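PDB 4JZ6: salicylaldehyde dehydrogenase NahF from Pseudomonas putida, which probably oxidises salicylaldehyde to salicylate with NAD+ and water, a step in naphthalene degradation. Local coordinates for residues 145-156 / 483-493; 456-464 / 472-480. All coordinates share one frame; numbering follows the deposited sequence.

Contact 1. Residues 145-156 / 483-493. With EDO (1,2-ethanediol), chain H.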
loop_
_atom_site.group_PDB
_atom_site.type_symbol
_atom_site.label_atom_id
_atom_site.label_comp_id
_atom_site.label_asym_id
_atom_site.label_seq_id
_atom_site.Cartn_x
_atom_site.Cartn_y
_atom_site.Cartn_z
ATOM N N ALA A 145 29.439 -15.054 2.578
ATOM C CA ALA A 145 30.770 -14.495 2.369
ATOM C C ALA A 145 30.923 -13.912 0.968
ATOM O O ALA A 145 30.263 -14.363 0.028
ATOM C CB ALA A 145 31.837 -15.544 2.626
ATOM N N GLU A 146 31.797 -12.913 0.847
ATOM C CA GLU A 146 32.132 -12.293 -0.435
ATOM C C GLU A 146 30.890 -11.835 -1.189
ATOM O O GLU A 146 30.821 -11.948 -2.414
ATOM C CB GLU A 146 32.950 -13.255 -1.298
ATOM C CG GLU A 146 34.246 -13.689 -0.653
ATOM C CD GLU A 146 35.055 -14.613 -1.533
ATOM O OE1 GLU A 146 34.705 -14.752 -2.724
ATOM O OE2 GLU A 146 36.045 -15.200 -1.039
ATOM N N THR A 147 29.912 -11.318 -0.451
ATOM C CA THR A 147 28.636 -10.938 -1.039
ATOM C C THR A 147 28.211 -9.542 -0.614
ATOM O O THR A 147 28.276 -9.193 0.561
ATOM C CB THR A 147 27.524 -11.918 -0.620
ATOM O OG1 THR A 147 27.899 -13.256 -0.972
ATOM C CG2 THR A 147 26.215 -11.571 -1.296
ATOM N N LEU A 148 27.768 -8.742 -1.572
ATOM C CA LEU A 148 27.131 -7.479 -1.241
ATOM C C LEU A 148 25.632 -7.660 -1.255
ATOM O O LEU A 148 25.074 -8.135 -2.242
ATOM C CB LEU A 148 27.521 -6.405 -2.245
ATOM C CG LEU A 148 28.366 -5.270 -1.693
ATOM C CD1 LEU A 148 29.286 -5.824 -0.634
ATOM C CD2 LEU A 148 29.149 -4.616 -2.821
ATOM N N SER A 149 24.982 -7.303 -0.155
ATOM C CA SER A 149 23.528 -7.253 -0.134
ATOM C C SER A 149 23.093 -5.806 0.030
ATOM O O SER A 149 23.624 -5.084 0.874
ATOM C CB SER A 149 22.949 -8.120 0.982
ATOM O OG SER A 149 21.534 -8.071 0.964
ATOM N N MET A 150 22.130 -5.382 -0.779
ATOM C CA MET A 150 21.719 -3.991 -0.777
ATOM C C MET A 150 20.294 -3.832 -1.278
ATOM O O MET A 150 19.739 -4.742 -1.894
ATOM C CB MET A 150 22.655 -3.168 -1.662
ATOM C CG MET A 150 22.492 -3.461 -3.151
ATOM S SD MET A 150 23.789 -2.742 -4.180
ATOM C CE MET A 150 25.197 -3.774 -3.760
ATOM N N THR A 151 19.707 -2.671 -1.003
ATOM C CA THR A 151 18.425 -2.306 -1.583
ATOM C C THR A 151 18.600 -1.119 -2.506
ATOM O O THR A 151 19.418 -0.237 -2.248
ATOM C CB THR A 151 17.407 -1.916 -0.525
ATOM O OG1 THR A 151 17.923 -0.826 0.249
ATOM C CG2 THR A 151 17.118 -3.095 0.377
ATOM N N LEU A 152 17.832 -1.105 -3.588
ATOM C CA LEU A 152 17.845 0.015 -4.515
ATOM C C LEU A 152 16.451 0.615 -4.588
ATOM O O LEU A 152 15.452 -0.110 -4.518
ATOM C CB LEU A 152 18.276 -0.441 -5.911
ATOM C CG LEU A 152 19.636 -1.118 -6.078
ATOM C CD1 LEU A 152 19.908 -1.415 -7.550
ATOM C CD2 LEU A 152 20.729 -0.245 -5.502
ATOM N N ARG A 153 16.380 1.937 -4.708
ATOM C CA ARG A 153 15.112 2.592 -5.005
ATOM C C ARG A 153 15.134 3.157 -6.416
ATOM O O ARG A 153 15.868 4.098 -6.712
ATOM C CB ARG A 153 14.782 3.657 -3.968
ATOM C CG ARG A 153 14.431 3.060 -2.617
ATOM C CD ARG A 153 13.707 4.051 -1.741
ATOM N NE ARG A 153 13.224 3.426 -0.515
ATOM C CZ ARG A 153 12.077 2.759 -0.422
ATOM N NH1 ARG A 153 11.287 2.620 -1.489
ATOM N NH2 ARG A 153 11.722 2.227 0.740
ATOM N N GLN A 154 14.329 2.552 -7.286
ATOM C CA GLN A 154 14.333 2.860 -8.715
ATOM C C GLN A 154 12.980 3.412 -9.142
ATOM O O GLN A 154 12.019 3.347 -8.376
ATOM C CB GLN A 154 14.641 1.592 -9.508
ATOM C CG GLN A 154 15.994 0.982 -9.209
ATOM C CD GLN A 154 16.199 -0.315 -9.966
ATOM O OE1 GLN A 154 15.469 -1.286 -9.752
ATOM N NE2 GLN A 154 17.175 -0.331 -10.878
ATOM N N PRO A 155 12.898 3.970 -10.362
ATOM C CA PRO A 155 11.595 4.476 -10.818
ATOM C C PRO A 155 10.602 3.341 -11.049
ATOM O O PRO A 155 11.018 2.200 -11.259
ATOM C CB PRO A 155 11.929 5.156 -12.150
ATOM C CG PRO A 155 13.384 5.479 -12.063
ATOM C CD PRO A 155 13.992 4.362 -11.273
ATOM N N VAL A 156 9.313 3.661 -11.032
ATOM C CA VAL A 156 8.263 2.665 -11.200
ATOM C C VAL A 156 7.801 2.564 -12.651
ATOM O O VAL A 156 7.752 1.476 -13.225
ATOM C CB VAL A 156 7.046 3.000 -10.307
ATOM C CG1 VAL A 156 5.888 2.066 -10.601
ATOM C CG2 VAL A 156 7.436 2.939 -8.835
ATOM N N PHE A 483 6.420 6.031 -4.905
ATOM C CA PHE A 483 6.748 6.165 -6.318
ATOM C C PHE A 483 8.121 5.601 -6.642
ATOM O O PHE A 483 8.804 6.090 -7.543
ATOM C CB PHE A 483 6.651 7.627 -6.750
ATOM C CG PHE A 483 5.333 8.263 -6.417
ATOM C CD1 PHE A 483 4.158 7.784 -6.979
ATOM C CD2 PHE A 483 5.266 9.336 -5.539
ATOM C CE1 PHE A 483 2.942 8.363 -6.670
ATOM C CE2 PHE A 483 4.051 9.925 -5.228
ATOM C CZ PHE A 483 2.888 9.437 -5.793
ATOM N N THR A 484 8.521 4.570 -5.905
ATOM C CA THR A 484 9.761 3.872 -6.204
ATOM C C THR A 484 9.573 2.371 -6.155
ATOM O O THR A 484 8.685 1.862 -5.462
ATOM C CB THR A 484 10.909 4.257 -5.237
ATOM O OG1 THR A 484 10.534 3.965 -3.879
ATOM C CG2 THR A 484 11.262 5.737 -5.380
ATOM N N GLU A 485 10.401 1.666 -6.917
ATOM C CA GLU A 485 10.538 0.230 -6.754
ATOM C C GLU A 485 11.637 0.020 -5.737
ATOM O O GLU A 485 12.711 0.619 -5.855
ATOM C CB GLU A 485 10.937 -0.451 -8.068
ATOM C CG GLU A 485 9.905 -0.388 -9.180
ATOM C CD GLU A 485 8.602 -1.089 -8.822
ATOM O OE1 GLU A 485 8.529 -1.742 -7.751
ATOM O OE2 GLU A 485 7.646 -0.981 -9.624
ATOM N N LEU A 486 11.365 -0.801 -4.728
ATOM C CA LEU A 486 12.399 -1.207 -3.786
ATOM C C LEU A 486 12.903 -2.578 -4.202
ATOM O O LEU A 486 12.155 -3.551 -4.200
ATOM C CB LEU A 486 11.870 -1.241 -2.349
ATOM C CG LEU A 486 12.879 -1.711 -1.297
ATOM C CD1 LEU A 486 14.004 -0.704 -1.138
ATOM C CD2 LEU A 486 12.189 -1.959 0.033
ATOM N N LYS A 487 14.173 -2.647 -4.574
ATOM C CA LYS A 487 14.744 -3.884 -5.076
ATOM C C LYS A 487 15.847 -4.390 -4.152
ATOM O O LYS A 487 16.726 -3.633 -3.742
ATOM C CB LYS A 487 15.286 -3.675 -6.488
ATOM C CG LYS A 487 16.004 -4.883 -7.056
ATOM C CD LYS A 487 16.567 -4.578 -8.432
ATOM C CE LYS A 487 15.459 -4.414 -9.470
ATOM N NZ LYS A 487 15.998 -3.987 -10.799
ATOM N N TRP A 488 15.783 -5.670 -3.811
ATOM C CA TRP A 488 16.834 -6.289 -3.028
ATOM C C TRP A 488 17.798 -6.928 -4.005
ATOM O O TRP A 488 17.421 -7.838 -4.744
ATOM C CB TRP A 488 16.263 -7.343 -2.079
ATOM C CG TRP A 488 17.318 -8.136 -1.362
ATOM C CD1 TRP A 488 18.508 -7.671 -0.865
ATOM C CD2 TRP A 488 17.288 -9.543 -1.079
ATOM N NE1 TRP A 488 19.212 -8.701 -0.282
ATOM C CE2 TRP A 488 18.489 -9.860 -0.405
ATOM C CE3 TRP A 488 16.358 -10.562 -1.319
ATOM C CZ2 TRP A 488 18.779 -11.153 0.030
ATOM C CZ3 TRP A 488 16.652 -11.845 -0.887
ATOM C CH2 TRP A 488 17.850 -12.127 -0.219
ATOM N N LEU A 489 19.035 -6.434 -4.021
ATOM C CA LEU A 489 20.045 -6.913 -4.963
ATOM C C LEU A 489 21.267 -7.490 -4.251
ATOM O O LEU A 489 21.765 -6.917 -3.279
ATOM C CB LEU A 489 20.470 -5.792 -5.914
ATOM C CG LEU A 489 21.470 -6.158 -7.014
ATOM C CD1 LEU A 489 21.058 -5.527 -8.338
ATOM C CD2 LEU A 489 22.871 -5.718 -6.630
ATOM N N THR A 490 21.746 -8.627 -4.743
ATOM C CA THR A 490 22.951 -9.228 -4.200
ATOM C C THR A 490 24.001 -9.382 -5.276
ATOM O O THR A 490 23.676 -9.586 -6.451
ATOM C CB THR A 490 22.677 -10.610 -3.589
ATOM O OG1 THR A 490 22.095 -11.466 -4.583
ATOM C CG2 THR A 490 21.735 -10.484 -2.398
ATOM N N ILE A 491 25.262 -9.270 -4.871
ATOM C CA ILE A 491 26.377 -9.540 -5.767
ATOM C C ILE A 491 27.222 -10.638 -5.136
ATOM O O ILE A 491 27.856 -10.431 -4.103
ATOM C CB ILE A 491 27.228 -8.282 -6.022
ATOM C CG1 ILE A 491 26.342 -7.121 -6.479
ATOM C CG2 ILE A 491 28.291 -8.570 -7.071
ATOM C CD1 ILE A 491 27.099 -5.851 -6.716
ATOM N N GLU A 492 27.221 -11.809 -5.759
ATOM C CA GLU A 492 27.718 -13.008 -5.102
ATOM C C GLU A 492 28.947 -13.559 -5.804
ATOM O O GLU A 492 29.170 -13.273 -6.982
ATOM C CB GLU A 492 26.601 -14.053 -5.047
ATOM C CG GLU A 492 25.313 -13.516 -4.431
ATOM C CD GLU A 492 24.148 -14.479 -4.565
ATOM O OE1 GLU A 492 24.398 -15.702 -4.636
ATOM O OE2 GLU A 492 22.985 -14.014 -4.609
ATOM N N PRO A 493 29.768 -14.336 -5.073
ATOM C CA PRO A 493 30.951 -14.946 -5.680
ATOM C C PRO A 493 30.552 -15.992 -6.707
ATOM O O PRO A 493 29.435 -16.498 -6.655
ATOM C CB PRO A 493 31.651 -15.610 -4.487
ATOM C CG PRO A 493 30.585 -15.821 -3.483
ATOM C CD PRO A 493 29.665 -14.660 -3.638
HETATM C C1 EDO H . 12.843 -0.242 -13.315
HETATM O O1 EDO H . 13.528 0.920 -12.830
HETATM C C2 EDO H . 13.431 -1.505 -12.688
HETATM O O2 EDO H . 13.098 -1.574 -11.295
#

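Contact 2. Residues 456-464 / 472-480. With NK (salicylaldehyde), chain B; EDO (1,2-ethanediol), chain G; EDO (1,2-ethanediol), chain K.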
loop_
_atom_site.group_PDB
_atom_site.type_symbol
_atom_site.label_atom_id
_atom_site.label_comp_id
_atom_site.label_asym_id
_atom_site.label_seq_id
_atom_site.Cartn_x
_atom_site.Cartn_y
_atom_site.Cartn_z
ATOM N N GLN A 456 -3.450 21.844 8.557
ATOM C CA GLN A 456 -2.012 22.055 8.398
ATOM C C GLN A 456 -1.434 21.059 7.401
ATOM O O GLN A 456 -1.942 19.949 7.246
ATOM C CB GLN A 456 -1.292 21.927 9.746
ATOM C CG GLN A 456 -1.767 22.918 10.796
ATOM C CD GLN A 456 -1.097 22.729 12.145
ATOM O OE1 GLN A 456 0.119 22.546 12.232
ATOM N NE2 GLN A 456 -1.890 22.775 13.208
ATOM N N ASN A 457 -0.373 21.478 6.717
ATOM C CA ASN A 457 0.343 20.624 5.776
ATOM C C ASN A 457 1.688 21.230 5.455
ATOM O O ASN A 457 1.772 22.354 4.956
ATOM C CB ASN A 457 -0.454 20.411 4.488
ATOM C CG ASN A 457 0.210 19.420 3.525
ATOM O OD1 ASN A 457 0.108 19.571 2.302
ATOM N ND2 ASN A 457 0.882 18.412 4.066
ATOM N N GLU A 458 2.747 20.488 5.756
ATOM C CA GLU A 458 4.103 20.910 5.418
ATOM C C GLU A 458 4.699 19.809 4.539
ATOM O O GLU A 458 4.380 18.639 4.709
ATOM C CB GLU A 458 4.912 21.137 6.709
ATOM C CG GLU A 458 4.294 22.188 7.642
ATOM C CD GLU A 458 5.072 22.399 8.937
ATOM O OE1 GLU A 458 6.317 22.473 8.888
ATOM O OE2 GLU A 458 4.433 22.494 10.009
ATOM N N ALA A 459 5.533 20.189 3.584
ATOM C CA ALA A 459 6.038 19.236 2.610
ATOM C C ALA A 459 7.067 18.272 3.209
ATOM O O ALA A 459 7.280 17.172 2.677
ATOM C CB ALA A 459 6.609 19.951 1.402
ATOM N N GLN A 460 7.700 18.675 4.310
ATOM C CA GLN A 460 8.663 17.811 4.999
ATOM C C GLN A 460 7.949 16.732 5.799
ATOM O O GLN A 460 8.570 15.766 6.252
ATOM C CB GLN A 460 9.527 18.602 5.985
ATOM C CG GLN A 460 9.846 20.002 5.585
ATOM C CD GLN A 460 8.802 20.994 6.017
ATOM O OE1 GLN A 460 7.849 21.262 5.280
ATOM N NE2 GLN A 460 8.976 21.566 7.212
ATOM N N ALA A 461 6.648 16.914 5.993
ATOM C CA ALA A 461 5.894 16.070 6.904
ATOM C C ALA A 461 4.904 15.235 6.126
ATOM O O ALA A 461 4.195 15.761 5.276
ATOM C CB ALA A 461 5.179 16.921 7.926
ATOM N N PRO A 462 4.847 13.929 6.425
ATOM C CA PRO A 462 3.965 13.009 5.703
ATOM C C PRO A 462 2.517 13.444 5.845
ATOM O O PRO A 462 2.101 13.825 6.945
ATOM C CB PRO A 462 4.187 11.674 6.424
ATOM C CG PRO A 462 4.648 12.048 7.776
ATOM C CD PRO A 462 5.495 13.274 7.571
ATOM N N TYR A 463 1.768 13.404 4.745
ATOM C CA TYR A 463 0.360 13.769 4.787
ATOM C C TYR A 463 -0.537 12.622 4.321
ATOM O O TYR A 463 -0.444 12.159 3.179
ATOM C CB TYR A 463 0.092 15.028 3.964
ATOM C CG TYR A 463 -1.308 15.547 4.145
ATOM C CD1 TYR A 463 -1.613 16.426 5.176
ATOM C CD2 TYR A 463 -2.336 15.148 3.297
ATOM C CE1 TYR A 463 -2.903 16.901 5.355
ATOM C CE2 TYR A 463 -3.626 15.616 3.467
ATOM C CZ TYR A 463 -3.905 16.491 4.497
ATOM O OH TYR A 463 -5.190 16.959 4.660
ATOM N N GLY A 464 -1.409 12.176 5.221
ATOM C CA GLY A 464 -2.327 11.090 4.939
ATOM C C GLY A 464 -3.177 10.733 6.144
ATOM O O GLY A 464 -2.983 11.283 7.228
ATOM N N GLY A 472 -1.474 5.111 2.320
ATOM C CA GLY A 472 -0.421 5.718 1.531
ATOM C C GLY A 472 -0.167 7.124 2.023
ATOM O O GLY A 472 -0.815 7.578 2.967
ATOM N N ARG A 473 0.760 7.830 1.386
ATOM C CA ARG A 473 1.164 9.125 1.913
ATOM C C ARG A 473 1.848 10.041 0.887
ATOM O O ARG A 473 2.757 9.620 0.169
ATOM C CB ARG A 473 2.076 8.911 3.128
ATOM C CG ARG A 473 1.783 9.832 4.299
ATOM C CD ARG A 473 1.247 9.073 5.510
ATOM N NE ARG A 473 -0.113 8.583 5.313
ATOM C CZ ARG A 473 -0.888 8.092 6.278
ATOM N NH1 ARG A 473 -2.110 7.665 5.993
ATOM N NH2 ARG A 473 -0.452 8.033 7.528
ATOM N N PHE A 474 1.397 11.292 0.821
ATOM C CA PHE A 474 2.130 12.331 0.100
ATOM C C PHE A 474 3.015 13.085 1.096
ATOM O O PHE A 474 2.839 12.947 2.311
ATOM C CB PHE A 474 1.176 13.313 -0.589
ATOM C CG PHE A 474 0.660 12.845 -1.920
ATOM C CD1 PHE A 474 1.511 12.716 -3.007
ATOM C CD2 PHE A 474 -0.690 12.568 -2.096
ATOM C CE1 PHE A 474 1.028 12.301 -4.246
ATOM C CE2 PHE A 474 -1.176 12.151 -3.324
ATOM C CZ PHE A 474 -0.313 12.016 -4.403
ATOM N N ASP A 475 3.966 13.866 0.578
ATOM C CA ASP A 475 4.879 14.689 1.392
ATOM C C ASP A 475 5.800 13.890 2.320
ATOM O O ASP A 475 5.619 12.684 2.511
ATOM C CB ASP A 475 4.111 15.742 2.191
ATOM C CG ASP A 475 3.320 16.664 1.309
ATOM O OD1 ASP A 475 3.877 17.112 0.284
ATOM O OD2 ASP A 475 2.140 16.932 1.631
ATOM N N GLY A 476 6.793 14.570 2.890
ATOM C CA GLY A 476 7.744 13.926 3.783
ATOM C C GLY A 476 8.598 12.883 3.086
ATOM O O GLY A 476 8.548 12.739 1.866
ATOM N N ARG A 477 9.389 12.146 3.851
ATOM C CA ARG A 477 10.193 11.091 3.260
ATOM C C ARG A 477 9.313 9.917 2.830
ATOM O O ARG A 477 9.672 9.158 1.929
ATOM C CB ARG A 477 11.267 10.620 4.234
ATOM C CG ARG A 477 12.294 11.672 4.624
ATOM C CD ARG A 477 13.245 11.090 5.673
ATOM N NE ARG A 477 14.330 11.993 6.056
ATOM C CZ ARG A 477 15.154 11.767 7.076
ATOM N NH1 ARG A 477 15.004 10.672 7.815
ATOM N NH2 ARG A 477 16.120 12.632 7.366
ATOM N N ALA A 478 8.152 9.776 3.464
ATOM C CA ALA A 478 7.275 8.631 3.212
ATOM C C ALA A 478 6.753 8.548 1.775
ATOM O O ALA A 478 6.405 7.472 1.289
ATOM C CB ALA A 478 6.114 8.633 4.185
ATOM N N VAL A 479 6.693 9.687 1.100
ATOM C CA VAL A 479 6.137 9.730 -0.238
ATOM C C VAL A 479 7.046 8.985 -1.227
ATOM O O VAL A 479 6.597 8.537 -2.284
ATOM C CB VAL A 479 5.895 11.188 -0.685
ATOM C CG1 VAL A 479 7.216 11.899 -0.929
ATOM C CG2 VAL A 479 5.024 11.235 -1.934
ATOM N N ILE A 480 8.319 8.837 -0.872
ATOM C CA ILE A 480 9.291 8.215 -1.771
ATOM C C ILE A 480 8.951 6.765 -2.091
ATOM O O ILE A 480 9.007 6.344 -3.242
ATOM C CB ILE A 480 10.714 8.285 -1.196
ATOM C CG1 ILE A 480 11.155 9.745 -1.075
ATOM C CG2 ILE A 480 11.691 7.511 -2.074
ATOM C CD1 ILE A 480 12.488 9.921 -0.385
HETATM O OAH NK B . -7.997 18.411 2.225
HETATM C CAD NK B . -7.570 18.754 1.141
HETATM C CAA NK B . -6.212 19.340 1.138
HETATM C CAC NK B . -5.141 18.702 1.762
HETATM C CAG NK B . -3.884 19.300 1.733
HETATM C CAI NK B . -3.700 20.519 1.109
HETATM C CAE NK B . -4.764 21.156 0.498
HETATM C CAB NK B . -6.028 20.566 0.513
HETATM O OAF NK B . -7.117 21.158 -0.081
HETATM C C1 EDO G . 4.147 23.096 2.517
HETATM O O1 EDO G . 5.447 23.335 3.078
HETATM C C2 EDO G . 4.268 22.741 1.037
HETATM O O2 EDO G . 2.982 22.392 0.508
HETATM C C1 EDO K . 0.699 4.762 5.486
HETATM O O1 EDO K . -0.409 4.019 4.950
HETATM C C2 EDO K . 1.896 4.681 4.541
HETATM O O2 EDO K . 3.098 5.111 5.199
HETATM O O HOH W 1 8.873 15.289 0.651
HETATM O O HOH W 2 9.139 13.271 6.779
#

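Contact 1. Residues 145-156 / 483-493
Trp-488 lays the NE1 edge of its indole against Ser-149, where NE1 donates to OG over 2.7 Å; OG lies in the ring plane and the N-H...OG angle is 166°, so the bond is nearly straight and made at the ring edge, not over a face. The serine presents OG by turning it opposite its own backbone N (chi1 -179°), and CD1 of the same ring edge lies 3.3 Å from Met-150 O. Both residues belong to the three-stranded antiparallel sheet that forms the oligomerisation domain of aldehyde dehydrogenases. Strands 148-154 and 485-491 run at 154° to each other and make four hydrogen-bonded pairs, from Leu-148 with Ile-491 to Gln-154 with Glu-485, each bonded in both directions. Trp-488 to Ile-491 also pair in parallel with a strand of the second subunit, so the sheet continues across the dimer interface.

On the face of Gln-154 and Lys-487, NZ of the lysine reaches OE1 of the glutamine at 2.9 Å, on a lone pair, in the carbonyl plane. An ethanediol hydroxyl donates to the same OE1, while Lys-487 NZ also bonds Gly-440 O and Ile-443 O of the second subunit. On the other face Arg-153 NH1 gives Thr-484 OG1 a bent bond of 2.8 Å, and Leu-486 CD1 sits 4.0 Å above the centre of the guanidinium; Asp-481 adds a salt bridge to NH1. Back on the face of Gln-154 and Lys-487, Met-150 lies beside Leu-489, SD to CD2 4.0 Å, and its bend at chi3 carries CE to within 4.1 Å of Ile-491 CD1.

Contact 2. Residues 456-464 / 472-480
Tyr-463 and Phe-474 form a single antiparallel bridge, with Tyr-463 N donating to Phe-474 O at 2.7 Å and Phe-474 N returning to Tyr-463 O at 3.1 Å. It joins two loops of the aldehyde dehydrogenase fold that flank the short strand 470-471, and one of them lines the salicylaldehyde pocket. A third backbone bond, Gly-476 N to Ala-459 O at 2.7 Å, ties the second loop to the type I turn Glu-458 to Ala-461, and water 1 bridges Ala-459 O and Gly-476 O.

Among polar side chains, Asn-457 ND2 meets Asp-475 OD2 at 3.1 Å, from 41° above the carboxylate plane and with the two flat groups 45° apart. The other oxygen, OD1, is bonded to Tyr-178 OH, so both are engaged.

Packing centres on Arg-473. Its guanidinium lies flat over Gly-464, whose C is 3.2 Å from the plane near the rim, and NE bonds back to Gly-472 O; a side chain on Gly-464 would run into NE. Arg-473 CG also touches Pro-462 CB at 3.7 Å. With an alanine at this position, the Gly-464 backbone and Pro-462 CB would probably lose this cover, and Gly-472 O its side-chain donor. Tyr-463, with CG turned opposite its backbone N (chi1 -172°), sends its ring away from Phe-474 and brings OH to 3.4 Å from CAC of salicylaldehyde.

The centre of contact 1 is about 33 Å from that of the chain, out in an arm reaching to the second subunit, whereas that of contact 2 is about 11 Å away, in the interior, next to bound salicylaldehyde; both are only partly buried. Their chemistry differs accordingly: 145-156 / 483-493 is a regular strand pairing, and 456-464 / 472-480 holds irregular loops by a few backbone bonds, glycines and the buried carboxylate of Asp-475. Helix 479-482 leads directly into strand 485-491, and the two contacts meet where Phe-483 CZ packs 3.7 Å from Phe-474 CE1. Both also reach the dimer interface: Trp-488 packs on Ala-461 of the second subunit, and Glu-492 OE2 accepts a bond from its Gln-456.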